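Long-range contacts in chorismate synthase (Aquifex aeolicus, PDB 1Q1L), which probably converts 5-enolpyruvylshikimate-3-phosphate to chorismate and phosphate, with reduced FMN as cofactor, in the last step of the chorismate pathway: residues T23-G28 and P79-I84; V168-K173 and E211-Y216; R250-R255 and A372-E377. All coordinates share one frame; numbering follows the deposited sequence.

Contacts 1 and 3 are buried, whereas contact 2 is partly buried and ends in exposed side chains. Contact 1 joins two inner strands of the four-stranded sheet through backbone hydrogen bonds and mostly apolar side chains. Contact 3 ties two helices by salt bridges, with a single apolar touch. In contact 2 a hairpin at the margin of the other, five-stranded sheet meets a helix through aromatic faces and a lysine. Contacts 1 and 3 adjoin at Gly28 and Leu376, and residues of both rest on helix 142-157. Contact 2 lies on the far side of the chain's centre from each, its centre about 37 Å from that of contact 1 and about 34 Å from that of contact 3.

Contact 1. Residues T23-G28 and P79-I84; sequences TAILEG and PIALFI
With chi1 at -173°, Phe83 swings its ring out toward Thr23, whose own chi1 of -51° sets the hydroxyl beside the backbone N; Thr23 OG1 thus meets the ring edge in plane, 3.2 Å from Phe83 CD1. The two residues form a non-hydrogen-bonded pair of the antiparallel ladder between strands 21-27 and 80-85, the inner strands of a four-stranded sheet. Ala24 with Leu82 and Leu26 with Ile80 are the hydrogen-bonded pairs, each closed by two backbone bonds; Leu26 N reaches Ile80 O over 2.8 Å, and Leu82 N lies 2.8 Å from Ala24 O. Between them Ile25 faces Ala81, with Ile25 CG1 4.1 Å from Ala81 CB, while its other branch, CG2, lies alongside Pro79 CB at 4.0 Å. This face, with Thr23 and Phe83, turns to a second subunit, where Ile25 packs on Ile25 of that subunit. On the other face Ala24, Leu26 and Leu82 rest on helix 142-157, as expected of an outer layer in a beta-alpha-beta sandwich. At the strand end, Glu27 OE1 is held by a salt bridge to Arg10, and Glu27 OE2 lies 3.6 Å from Pro79 CG.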
loop_
_atom_site.group_PDB
_atom_site.type_symbol
_atom_site.label_atom_id
_atom_site.label_comp_id
_atom_site.label_asym_id
_atom_site.label_seq_id
_atom_site.Cartn_x
_atom_site.Cartn_y
_atom_site.Cartn_z
ATOM N N THR A 23 -11.719 3.626 -18.518
ATOM C CA THR A 23 -10.439 2.947 -18.655
ATOM C C THR A 23 -10.078 2.209 -17.373
ATOM O O THR A 23 -10.352 2.682 -16.273
ATOM C CB THR A 23 -9.310 3.947 -18.985
ATOM O OG1 THR A 23 -9.701 4.753 -20.100
ATOM C CG2 THR A 23 -8.023 3.208 -19.355
ATOM N N ALA A 24 -9.459 1.046 -17.524
ATOM C CA ALA A 24 -9.044 0.255 -16.378
ATOM C C ALA A 24 -7.738 -0.439 -16.682
ATOM O O ALA A 24 -7.495 -0.853 -17.815
ATOM C CB ALA A 24 -10.103 -0.790 -16.037
ATOM N N ILE A 25 -6.892 -0.537 -15.663
ATOM C CA ILE A 25 -5.625 -1.234 -15.779
ATOM C C ILE A 25 -5.573 -2.179 -14.592
ATOM O O ILE A 25 -5.697 -1.754 -13.441
ATOM C CB ILE A 25 -4.402 -0.280 -15.723
ATOM C CG1 ILE A 25 -4.406 0.652 -16.943
ATOM C CG2 ILE A 25 -3.119 -1.103 -15.708
ATOM C CD1 ILE A 25 -3.241 1.636 -17.003
ATOM N N LEU A 26 -5.409 -3.461 -14.893
ATOM C CA LEU A 26 -5.339 -4.523 -13.898
ATOM C C LEU A 26 -3.962 -5.159 -13.969
ATOM O O LEU A 26 -3.518 -5.556 -15.042
ATOM C CB LEU A 26 -6.394 -5.598 -14.194
ATOM C CG LEU A 26 -6.250 -6.894 -13.388
ATOM C CD1 LEU A 26 -6.370 -6.584 -11.905
ATOM C CD2 LEU A 26 -7.308 -7.896 -13.811
ATOM N N GLU A 27 -3.297 -5.274 -12.826
ATOM C CA GLU A 27 -1.970 -5.865 -12.793
ATOM C C GLU A 27 -1.877 -6.995 -11.776
ATOM O O GLU A 27 -2.415 -6.894 -10.677
ATOM C CB GLU A 27 -0.933 -4.795 -12.445
ATOM C CG GLU A 27 0.495 -5.296 -12.498
ATOM C CD GLU A 27 1.496 -4.261 -12.023
ATOM O OE1 GLU A 27 1.627 -4.079 -10.796
ATOM O OE2 GLU A 27 2.148 -3.622 -12.878
ATOM N N GLY A 28 -1.184 -8.067 -12.139
ATOM C CA GLY A 28 -1.023 -9.172 -11.213
ATOM C C GLY A 28 -1.571 -10.510 -11.660
ATOM O O GLY A 28 -1.237 -11.536 -11.059
ATOM N N PRO A 79 0.722 -5.697 -17.370
ATOM C CA PRO A 79 -0.572 -5.100 -17.022
ATOM C C PRO A 79 -1.600 -5.219 -18.143
ATOM O O PRO A 79 -1.265 -5.102 -19.329
ATOM C CB PRO A 79 -0.219 -3.639 -16.730
ATOM C CG PRO A 79 1.229 -3.688 -16.352
ATOM C CD PRO A 79 1.791 -4.686 -17.330
ATOM N N ILE A 80 -2.853 -5.442 -17.753
ATOM C CA ILE A 80 -3.946 -5.564 -18.704
ATOM C C ILE A 80 -4.747 -4.266 -18.686
ATOM O O ILE A 80 -5.316 -3.893 -17.657
ATOM C CB ILE A 80 -4.879 -6.729 -18.326
ATOM C CG1 ILE A 80 -4.078 -8.031 -18.259
ATOM C CG2 ILE A 80 -6.021 -6.831 -19.336
ATOM C CD1 ILE A 80 -4.859 -9.215 -17.736
ATOM N N ALA A 81 -4.783 -3.578 -19.824
ATOM C CA ALA A 81 -5.507 -2.321 -19.938
ATOM C C ALA A 81 -6.751 -2.524 -20.789
ATOM O O ALA A 81 -6.700 -3.154 -21.845
ATOM C CB ALA A 81 -4.607 -1.243 -20.560
ATOM N N LEU A 82 -7.868 -1.978 -20.319
ATOM C CA LEU A 82 -9.138 -2.108 -21.016
ATOM C C LEU A 82 -9.758 -0.740 -21.217
ATOM O O LEU A 82 -9.560 0.166 -20.403
ATOM C CB LEU A 82 -10.106 -2.958 -20.186
ATOM C CG LEU A 82 -9.623 -4.286 -19.597
ATOM C CD1 LEU A 82 -10.656 -4.797 -18.600
ATOM C CD2 LEU A 82 -9.385 -5.306 -20.702
ATOM N N PHE A 83 -10.502 -0.586 -22.308
ATOM C CA PHE A 83 -11.193 0.666 -22.567
ATOM C C PHE A 83 -12.626 0.331 -22.960
ATOM O O PHE A 83 -12.855 -0.549 -23.781
ATOM C CB PHE A 83 -10.522 1.463 -23.686
ATOM C CG PHE A 83 -11.110 2.836 -23.877
ATOM C CD1 PHE A 83 -11.054 3.775 -22.848
ATOM C CD2 PHE A 83 -11.756 3.178 -25.065
ATOM C CE1 PHE A 83 -11.633 5.035 -22.994
ATOM C CE2 PHE A 83 -12.340 4.437 -25.222
ATOM C CZ PHE A 83 -12.280 5.366 -24.184
ATOM N N ILE A 84 -13.584 1.018 -22.350
ATOM C CA ILE A 84 -14.995 0.800 -22.644
ATOM C C ILE A 84 -15.576 2.105 -23.176
ATOM O O ILE A 84 -15.766 3.056 -22.418
ATOM C CB ILE A 84 -15.796 0.408 -21.379
ATOM C CG1 ILE A 84 -15.254 -0.893 -20.788
ATOM C CG2 ILE A 84 -17.272 0.251 -21.730
ATOM C CD1 ILE A 84 -15.825 -1.218 -19.419
#

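Contact 2. Residues V168-K173 and E211-Y216; sequences VSIGQK and EEFKTY
Lys173 lays its side chain against the faces of two aromatic rings of one helix and then turns its ammonium group to a carboxylate on the same helix. Lys173 CB sits over a face of Tyr216, 4.2 Å from the ring centroid. Further out, Lys173 CE rides over a face of Phe213, 3.6 Å from that ring's centroid, so both are CH-pi contacts. The chain is extended as far as CE and bends only at its last torsion, chi4 54°, which carries NZ on to Glu212. There Lys173 NZ forms a salt bridge to Glu212 OE1 at 2.7 Å, meeting the oxygen from above the carboxylate plane, 62° out of it. NZ also keeps an off-centre cation-pi approach to the Phe213 ring, 4.8 Å from its centroid.

Lys173 closes a type II' turn from Ile170, the tight connection of a beta hairpin at the margin of the five-stranded antiparallel sheet, and helix 210-221 packs against this turn. Gly171 takes the positive-phi corner, and a CB there would clash with Tyr216 OH. The next residue offers its backbone: Gln172 N donates to Tyr216 OH over 2.9 Å in a nearly straight bond (168°), and Tyr216 also rests on Leu227. Phe213 is buried, with Leu202 and Ile204 as further neighbours. An alanine in place of Phe213 would probably open a gap beside the outer methylenes of Lys173, which would lose the ring they lie on, so that NZ could stray from Glu212. On the hairpin side Ile170 adds an apolar touch, its CD1 4.3 Å from Phe213 CD2.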
loop_
_atom_site.group_PDB
_atom_site.type_symbol
_atom_site.label_atom_id
_atom_site.label_comp_id
_atom_site.label_asym_id
_atom_site.label_seq_id
_atom_site.Cartn_x
_atom_site.Cartn_y
_atom_site.Cartn_z
ATOM N N VAL A 168 -32.964 -11.389 -4.022
ATOM C CA VAL A 168 -33.849 -12.032 -3.058
ATOM C C VAL A 168 -34.998 -11.128 -2.616
ATOM O O VAL A 168 -35.937 -11.581 -1.958
ATOM C CB VAL A 168 -33.072 -12.498 -1.812
ATOM C CG1 VAL A 168 -31.998 -13.492 -2.216
ATOM C CG2 VAL A 168 -32.461 -11.310 -1.104
ATOM N N SER A 169 -34.921 -9.851 -2.980
ATOM C CA SER A 169 -35.969 -8.902 -2.625
ATOM C C SER A 169 -35.828 -7.593 -3.386
ATOM O O SER A 169 -34.718 -7.118 -3.630
ATOM C CB SER A 169 -35.945 -8.616 -1.119
ATOM O OG SER A 169 -34.785 -7.888 -0.753
ATOM N N ILE A 170 -36.967 -7.031 -3.777
ATOM C CA ILE A 170 -37.030 -5.754 -4.486
ATOM C C ILE A 170 -38.154 -5.005 -3.801
ATOM O O ILE A 170 -39.306 -5.441 -3.839
ATOM C CB ILE A 170 -37.397 -5.920 -5.974
ATOM C CG1 ILE A 170 -36.295 -6.676 -6.709
ATOM C CG2 ILE A 170 -37.597 -4.551 -6.614
ATOM C CD1 ILE A 170 -36.568 -6.850 -8.193
ATOM N N GLY A 171 -37.829 -3.885 -3.170
ATOM C CA GLY A 171 -38.851 -3.132 -2.471
ATOM C C GLY A 171 -39.329 -3.973 -1.308
ATOM O O GLY A 171 -38.527 -4.658 -0.671
ATOM N N GLN A 172 -40.629 -3.940 -1.028
ATOM C CA GLN A 172 -41.180 -4.721 0.073
ATOM C C GLN A 172 -41.444 -6.169 -0.323
ATOM O O GLN A 172 -41.701 -7.016 0.534
ATOM C CB GLN A 172 -42.476 -4.083 0.581
ATOM C CG GLN A 172 -42.283 -2.853 1.466
ATOM C CD GLN A 172 -41.533 -3.165 2.755
ATOM O OE1 GLN A 172 -41.552 -4.299 3.241
ATOM N NE2 GLN A 172 -40.885 -2.151 3.326
ATOM N N LYS A 173 -41.373 -6.458 -1.619
ATOM C CA LYS A 173 -41.624 -7.809 -2.107
ATOM C C LYS A 173 -40.372 -8.682 -2.097
ATOM O O LYS A 173 -39.382 -8.378 -2.767
ATOM C CB LYS A 173 -42.205 -7.761 -3.523
ATOM C CG LYS A 173 -42.636 -9.124 -4.035
ATOM C CD LYS A 173 -43.388 -9.024 -5.350
ATOM C CE LYS A 173 -43.872 -10.394 -5.792
ATOM N NZ LYS A 173 -44.672 -11.052 -4.718
ATOM N N GLU A 211 -43.433 -11.860 -13.828
ATOM C CA GLU A 211 -44.655 -11.104 -14.087
ATOM C C GLU A 211 -45.213 -10.534 -12.790
ATOM O O GLU A 211 -45.624 -9.373 -12.736
ATOM C CB GLU A 211 -45.696 -12.004 -14.751
ATOM C CG GLU A 211 -45.192 -12.683 -16.011
ATOM C CD GLU A 211 -44.587 -11.701 -16.994
ATOM O OE1 GLU A 211 -45.295 -10.750 -17.395
ATOM O OE2 GLU A 211 -43.405 -11.882 -17.362
ATOM N N GLU A 212 -45.218 -11.358 -11.748
ATOM C CA GLU A 212 -45.714 -10.940 -10.445
ATOM C C GLU A 212 -44.913 -9.747 -9.934
ATOM O O GLU A 212 -45.483 -8.755 -9.478
ATOM C CB GLU A 212 -45.612 -12.097 -9.453
ATOM C CG GLU A 212 -46.107 -11.761 -8.057
ATOM C CD GLU A 212 -45.978 -12.930 -7.105
ATOM O OE1 GLU A 212 -46.360 -12.782 -5.924
ATOM O OE2 GLU A 212 -45.499 -13.998 -7.537
ATOM N N PHE A 213 -43.588 -9.847 -10.009
ATOM C CA PHE A 213 -42.725 -8.760 -9.558
ATOM C C PHE A 213 -42.865 -7.532 -10.448
ATOM O O PHE A 213 -42.911 -6.406 -9.954
ATOM C CB PHE A 213 -41.258 -9.203 -9.525
ATOM C CG PHE A 213 -40.847 -9.838 -8.227
ATOM C CD1 PHE A 213 -41.187 -11.155 -7.939
ATOM C CD2 PHE A 213 -40.147 -9.103 -7.274
ATOM C CE1 PHE A 213 -40.838 -11.730 -6.720
ATOM C CE2 PHE A 213 -39.795 -9.666 -6.055
ATOM C CZ PHE A 213 -40.139 -10.983 -5.775
ATOM N N LYS A 214 -42.933 -7.753 -11.756
ATOM C CA LYS A 214 -43.072 -6.656 -12.705
ATOM C C LYS A 214 -44.325 -5.842 -12.394
ATOM O O LYS A 214 -44.379 -4.644 -12.660
ATOM C CB LYS A 214 -43.146 -7.193 -14.135
ATOM C CG LYS A 214 -42.014 -8.137 -14.500
ATOM C CD LYS A 214 -41.367 -7.763 -15.824
ATOM C CE LYS A 214 -42.349 -7.833 -16.983
ATOM N NZ LYS A 214 -41.718 -7.421 -18.272
ATOM N N THR A 215 -45.330 -6.500 -11.827
ATOM C CA THR A 215 -46.574 -5.830 -11.476
ATOM C C THR A 215 -46.351 -4.907 -10.283
ATOM O O THR A 215 -46.639 -3.711 -10.348
ATOM C CB THR A 215 -47.676 -6.852 -11.124
ATOM O OG1 THR A 215 -48.004 -7.615 -12.292
ATOM C CG2 THR A 215 -48.924 -6.142 -10.613
ATOM N N TYR A 216 -45.838 -5.470 -9.193
ATOM C CA TYR A 216 -45.564 -4.693 -7.990
ATOM C C TYR A 216 -44.743 -3.460 -8.341
ATOM O O TYR A 216 -45.043 -2.351 -7.898
ATOM C CB TYR A 216 -44.789 -5.540 -6.981
ATOM C CG TYR A 216 -44.226 -4.746 -5.823
ATOM C CD1 TYR A 216 -45.051 -4.281 -4.800
ATOM C CD2 TYR A 216 -42.861 -4.459 -5.749
ATOM C CE1 TYR A 216 -44.534 -3.551 -3.729
ATOM C CE2 TYR A 216 -42.333 -3.730 -4.685
ATOM C CZ TYR A 216 -43.172 -3.282 -3.679
ATOM O OH TYR A 216 -42.651 -2.582 -2.614
#

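Contact 3. Residues R250-R255 and A372-E377; sequences RRIDGR and ADALLE
A largely buried salt-bridge network joins the start of helix 252-261 to the long helix 356-379, with Arg250 and Arg255 on one side and Asp373 and Glu377 on the other. Glu377 links the two arginines, reaching across on an extended chain with CG opposite the backbone N (chi1 177°) and giving one oxygen to each. Arg255 NH2 donates to the syn lone pair of Glu377 OE2 at 2.6 Å, in the guanidinium plane, and Arg255 NH1 adds a weak bond to the same oxygen. Glu377 OE1 instead lies over a face of the Arg250 guanidinium, 3.0 Å from Arg250 NH1, with the two flat groups only 21° apart. This salt bridge is thus made over the face of the guanidinium and not at its N-H edge.

Arg255 is also tied to its own segment: Arg255 NH2 donates to Arg250 O at 3.2 Å, again in the guanidinium plane, which should limit rotation of the group. Next to the charges, Ile252 CD1 touches Ala374 CB at 4.0 Å, and Ile252 and Arg255 both pack on Val370 one turn earlier. Asp373 is held mainly by backbone N-H groups of Arg7, Tyr8 and Leu9 near the chain's N-terminus. Its salt bridge to Arg255 is longer, with Asp373 OD2 3.4 Å from Arg255 NH1, and a water spans the pair, accepting from Arg255 NH1 at 2.8 Å and donating to Asp373 OD2 at 2.6 Å.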
loop_
_atom_site.group_PDB
_atom_site.type_symbol
_atom_site.label_atom_id
_atom_site.label_comp_id
_atom_site.label_asym_id
_atom_site.label_seq_id
_atom_site.Cartn_x
_atom_site.Cartn_y
_atom_site.Cartn_z
ATOM N N ARG A 250 -6.270 -8.240 7.196
ATOM C CA ARG A 250 -6.081 -9.441 6.385
ATOM C C ARG A 250 -7.294 -10.370 6.439
ATOM O O ARG A 250 -7.421 -11.300 5.644
ATOM C CB ARG A 250 -4.832 -10.200 6.831
ATOM C CG ARG A 250 -3.518 -9.538 6.427
ATOM C CD ARG A 250 -2.352 -10.173 7.176
ATOM N NE ARG A 250 -1.432 -10.923 6.319
ATOM C CZ ARG A 250 -1.789 -11.885 5.472
ATOM N NH1 ARG A 250 -3.064 -12.231 5.341
ATOM N NH2 ARG A 250 -0.861 -12.519 4.766
ATOM N N ARG A 251 -8.192 -10.109 7.375
ATOM C CA ARG A 251 -9.387 -10.929 7.522
ATOM C C ARG A 251 -10.239 -10.870 6.261
ATOM O O ARG A 251 -10.596 -9.784 5.794
ATOM C CB ARG A 251 -10.171 -10.461 8.740
ATOM C CG ARG A 251 -9.473 -10.827 10.042
ATOM C CD ARG A 251 -10.157 -10.229 11.260
ATOM N NE ARG A 251 -9.963 -11.084 12.425
ATOM C CZ ARG A 251 -10.829 -12.010 12.821
ATOM N NH1 ARG A 251 -11.960 -12.192 12.152
ATOM N NH2 ARG A 251 -10.554 -12.769 13.872
ATOM N N ILE A 252 -10.561 -12.044 5.722
ATOM C CA ILE A 252 -11.335 -12.138 4.492
ATOM C C ILE A 252 -12.701 -11.448 4.558
ATOM O O ILE A 252 -13.137 -10.829 3.583
ATOM C CB ILE A 252 -11.511 -13.627 4.069
ATOM C CG1 ILE A 252 -11.951 -13.708 2.610
ATOM C CG2 ILE A 252 -12.533 -14.319 4.960
ATOM C CD1 ILE A 252 -10.934 -13.135 1.645
ATOM N N ASP A 253 -13.370 -11.534 5.704
ATOM C CA ASP A 253 -14.688 -10.916 5.856
ATOM C C ASP A 253 -14.608 -9.402 5.705
ATOM O O ASP A 253 -15.427 -8.789 5.018
ATOM C CB ASP A 253 -15.287 -11.277 7.216
ATOM C CG ASP A 253 -14.239 -11.342 8.314
ATOM O OD1 ASP A 253 -13.513 -10.343 8.519
ATOM O OD2 ASP A 253 -14.138 -12.396 8.972
ATOM N N GLY A 254 -13.615 -8.800 6.346
ATOM C CA GLY A 254 -13.449 -7.365 6.238
ATOM C C GLY A 254 -13.223 -6.977 4.793
ATOM O O GLY A 254 -13.829 -6.025 4.304
ATOM N N ARG A 255 -12.360 -7.712 4.097
ATOM C CA ARG A 255 -12.080 -7.405 2.692
ATOM C C ARG A 255 -13.335 -7.524 1.836
ATOM O O ARG A 255 -13.597 -6.680 0.983
ATOM C CB ARG A 255 -11.003 -8.331 2.136
ATOM C CG ARG A 255 -9.617 -8.126 2.737
ATOM C CD ARG A 255 -8.591 -8.761 1.818
ATOM N NE ARG A 255 -7.786 -9.752 2.505
ATOM C CZ ARG A 255 -6.947 -10.583 1.898
ATOM N NH1 ARG A 255 -6.802 -10.545 0.578
ATOM N NH2 ARG A 255 -6.255 -11.454 2.615
ATOM N N ALA A 372 -9.800 -13.565 -6.044
ATOM C CA ALA A 372 -8.649 -13.773 -6.919
ATOM C C ALA A 372 -7.426 -13.210 -6.207
ATOM O O ALA A 372 -6.353 -13.817 -6.207
ATOM C CB ALA A 372 -8.857 -13.058 -8.266
ATOM N N ASP A 373 -7.599 -12.042 -5.601
ATOM C CA ASP A 373 -6.525 -11.392 -4.861
ATOM C C ASP A 373 -6.049 -12.288 -3.709
ATOM O O ASP A 373 -4.848 -12.535 -3.544
ATOM C CB ASP A 373 -7.020 -10.057 -4.304
ATOM C CG ASP A 373 -5.936 -9.299 -3.563
ATOM O OD1 ASP A 373 -4.903 -8.994 -4.193
ATOM O OD2 ASP A 373 -6.115 -9.011 -2.358
ATOM N N ALA A 374 -7.001 -12.776 -2.919
ATOM C CA ALA A 374 -6.694 -13.633 -1.775
ATOM C C ALA A 374 -6.086 -14.970 -2.190
ATOM O O ALA A 374 -5.293 -15.545 -1.454
ATOM C CB ALA A 374 -7.957 -13.877 -0.955
ATOM N N LEU A 375 -6.469 -15.474 -3.358
ATOM C CA LEU A 375 -5.929 -16.740 -3.814
ATOM C C LEU A 375 -4.476 -16.533 -4.243
ATOM O O LEU A 375 -3.604 -17.327 -3.903
ATOM C CB LEU A 375 -6.760 -17.294 -4.971
ATOM C CG LEU A 375 -6.387 -18.715 -5.410
ATOM C CD1 LEU A 375 -6.449 -19.662 -4.222
ATOM C CD2 LEU A 375 -7.328 -19.175 -6.514
ATOM N N LEU A 376 -4.215 -15.451 -4.970
ATOM C CA LEU A 376 -2.856 -15.160 -5.415
ATOM C C LEU A 376 -1.946 -14.859 -4.230
ATOM O O LEU A 376 -0.760 -15.177 -4.261
ATOM C CB LEU A 376 -2.866 -13.986 -6.395
ATOM C CG LEU A 376 -3.381 -14.348 -7.791
ATOM C CD1 LEU A 376 -3.666 -13.079 -8.592
ATOM C CD2 LEU A 376 -2.343 -15.226 -8.497
ATOM N N GLU A 377 -2.511 -14.259 -3.184
ATOM C CA GLU A 377 -1.775 -13.928 -1.963
ATOM C C GLU A 377 -1.274 -15.208 -1.296
ATOM O O GLU A 377 -0.162 -15.265 -0.771
ATOM C CB GLU A 377 -2.696 -13.179 -0.990
ATOM C CG GLU A 377 -2.079 -12.837 0.353
ATOM C CD GLU A 377 -3.094 -12.270 1.343
ATOM O OE1 GLU A 377 -2.672 -11.746 2.396
ATOM O OE2 GLU A 377 -4.317 -12.353 1.078
HETATM O O HOH W 1 -8.492 -9.478 -1.318
#